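PDB 4ANN: ESSB from Staphylococcus aureus, which is a membrane component of the type VII (Ess) secretion system, probably required for the secretion of EsxA and EsxB, represented here by its cytoplasmic segment. Local coordinates for residues T70-I75 against I148-E153. Numbering follows the deposited sequence.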
loop_
_atom_site.group_PDB
_atom_site.type_symbol
_atom_site.label_atom_id
_atom_site.label_comp_id
_atom_site.label_asym_id
_atom_site.label_seq_id
_atom_site.Cartn_x
_atom_site.Cartn_y
_atom_site.Cartn_z
ATOM N N THR A 70 11.702 -2.674 4.666
ATOM C CA THR A 70 11.416 -4.101 4.594
ATOM C C THR A 70 10.188 -4.338 3.765
ATOM O O THR A 70 9.110 -3.848 4.099
ATOM C CB THR A 70 11.198 -4.639 6.026
ATOM O OG1 THR A 70 12.405 -4.494 6.764
ATOM C CG2 THR A 70 10.782 -6.078 6.061
ATOM N N PRO A 71 10.264 -5.077 2.658
ATOM C CA PRO A 71 9.047 -5.359 1.876
ATOM C C PRO A 71 8.007 -6.101 2.674
ATOM O O PRO A 71 8.342 -6.969 3.510
ATOM C CB PRO A 71 9.561 -6.251 0.728
ATOM C CG PRO A 71 11.016 -5.926 0.663
ATOM C CD PRO A 71 11.470 -5.673 2.055
ATOM N N PHE A 72 6.744 -5.867 2.372
ATOM C CA PHE A 72 5.632 -6.575 3.020
ATOM C C PHE A 72 5.854 -8.088 3.064
ATOM O O PHE A 72 5.592 -8.714 4.067
ATOM C CB PHE A 72 4.321 -6.226 2.327
ATOM C CG PHE A 72 3.197 -7.178 2.670
ATOM C CD1 PHE A 72 2.497 -7.056 3.868
ATOM C CD2 PHE A 72 2.883 -8.225 1.831
ATOM C CE1 PHE A 72 1.513 -7.983 4.214
ATOM C CE2 PHE A 72 1.894 -9.150 2.192
ATOM C CZ PHE A 72 1.229 -9.022 3.366
ATOM N N ASP A 73 6.235 -8.683 1.935
ATOM C CA ASP A 73 6.275 -10.129 1.903
ATOM C C ASP A 73 7.251 -10.735 2.892
ATOM O O ASP A 73 7.154 -11.932 3.199
ATOM C CB ASP A 73 6.622 -10.643 0.503
ATOM C CG ASP A 73 5.489 -10.539 -0.494
ATOM O OD1 ASP A 73 4.333 -10.407 -0.136
ATOM O OD2 ASP A 73 5.886 -10.656 -1.701
ATOM N N ASN A 74 8.197 -9.932 3.400
ATOM C CA ASN A 74 9.133 -10.459 4.409
ATOM C C ASN A 74 8.465 -10.789 5.719
ATOM O O ASN A 74 9.022 -11.533 6.530
ATOM C CB ASN A 74 10.245 -9.400 4.660
ATOM C CG ASN A 74 11.192 -9.273 3.520
ATOM O OD1 ASN A 74 10.843 -9.496 2.323
ATOM N ND2 ASN A 74 12.401 -8.861 3.864
ATOM N N ILE A 75 7.279 -10.247 6.011
ATOM C CA ILE A 75 6.661 -10.462 7.309
ATOM C C ILE A 75 5.997 -11.844 7.434
ATOM O O ILE A 75 5.599 -12.236 8.508
ATOM C CB ILE A 75 5.646 -9.370 7.691
ATOM C CG1 ILE A 75 4.297 -9.482 7.037
ATOM C CG2 ILE A 75 6.257 -7.973 7.507
ATOM C CD1 ILE A 75 3.256 -8.516 7.617
ATOM N N ILE A 148 -4.598 -12.025 5.032
ATOM C CA ILE A 148 -4.666 -13.422 4.625
ATOM C C ILE A 148 -3.333 -13.882 4.097
ATOM O O ILE A 148 -2.835 -14.964 4.437
ATOM C CB ILE A 148 -5.810 -13.600 3.592
ATOM C CG1 ILE A 148 -7.159 -13.397 4.276
ATOM C CG2 ILE A 148 -5.696 -14.947 2.895
ATOM C CD1 ILE A 148 -8.328 -13.292 3.341
ATOM N N CYS A 149 -2.713 -13.079 3.225
ATOM C CA CYS A 149 -1.409 -13.438 2.664
ATOM C C CYS A 149 -0.336 -13.551 3.713
ATOM O O CYS A 149 0.529 -14.424 3.657
ATOM C CB CYS A 149 -1.009 -12.431 1.595
ATOM S SG CYS A 149 -1.982 -12.526 0.077
ATOM N N ALA A 150 -0.360 -12.662 4.720
ATOM C CA ALA A 150 0.648 -12.699 5.774
ATOM C C ALA A 150 0.563 -14.018 6.550
ATOM O O ALA A 150 1.613 -14.462 7.044
ATOM C CB ALA A 150 0.494 -11.514 6.708
ATOM N N PHE A 151 -0.617 -14.579 6.691
ATOM C CA PHE A 151 -0.851 -15.812 7.446
ATOM C C PHE A 151 -0.779 -17.071 6.592
ATOM O O PHE A 151 -0.771 -18.165 7.149
ATOM C CB PHE A 151 -2.134 -15.725 8.259
ATOM C CG PHE A 151 -1.929 -14.967 9.540
ATOM C CD1 PHE A 151 -1.518 -15.624 10.673
ATOM C CD2 PHE A 151 -2.135 -13.605 9.607
ATOM C CE1 PHE A 151 -1.332 -14.949 11.871
ATOM C CE2 PHE A 151 -1.975 -12.930 10.801
ATOM C CZ PHE A 151 -1.575 -13.585 11.923
ATOM N N ASN A 152 -0.654 -16.961 5.272
ATOM C CA ASN A 152 -0.524 -18.156 4.432
ATOM C C ASN A 152 0.256 -17.737 3.197
ATOM O O ASN A 152 -0.297 -17.110 2.279
ATOM C CB ASN A 152 -1.884 -18.733 4.083
ATOM C CG ASN A 152 -1.762 -20.009 3.254
ATOM O OD1 ASN A 152 -0.731 -20.323 2.718
ATOM N ND2 ASN A 152 -2.898 -20.669 3.117
ATOM N N GLU A 153 1.534 -18.113 3.151
ATOM C CA GLU A 153 2.408 -17.690 2.081
ATOM C C GLU A 153 2.017 -18.234 0.703
ATOM O O GLU A 153 2.488 -17.725 -0.279
ATOM C CB GLU A 153 3.877 -18.115 2.352
ATOM C CG GLU A 153 4.093 -19.629 2.284
ATOM C CD GLU A 153 5.504 -20.119 2.446
ATOM O OE1 GLU A 153 6.363 -19.238 2.742
ATOM O OE2 GLU A 153 5.851 -21.329 2.242
#
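Phe72 and Ile75 reach Ala150 and Cys149 through two different first torsions. In Phe72 the ring carbon CG lies anti to the backbone N (chi1 164°), which sends the ring outward from the 3-10 turn with its far end leading. Ile75, one turn further on, puts CG1 between its backbone N and carbonyl carbon (chi1 78°); chi2 is extended, at 171°, and carries CD1 out to the helix as well. Both side chains leave the backbone across the line of approach, and only their ends come close.

Ala150 receives both. Its CB lies 4.2 Å from CZ of Phe72 and also 4.2 Å from CD1 of Ile75, a methyl touched by the end of the aromatic ring and by the end of the isoleucine chain. The Phe72 ring comes obliquely to the backbone N of Ala150, with CZ at 4.2 Å. Cys149 meets the same ring at its edge, near the ring plane, where CE2 is 4.4 Å from the cysteine CB. No hydrogen bond crosses here. The contact is small and purely van der Waals, about 128 Å² summed over both sides, and all four participants are buried. Backbone hydrogen bonds within 70-75 shape the turn that presents the two side chains: Asn74 N to Pro71 O and Ile75 N to Phe72 O, each 3.0 Å.

In the fold, this packs the turn after edge strand 70-71 against the C-terminal end of helix 136-151, within the YukC family region, a family placed in the protein kinase clan. Strand 110-112 backs the turn, Leu110 touching Phe72 and Phe112 touching Ile75. Helix 80-89 supplies Tyr86 to Ile75 and Leu87 to Ala150, while Lys83 NZ hydrogen-bonds to Ala150 O; helix 157-162 packs Phe157 and Leu160 on Cys149.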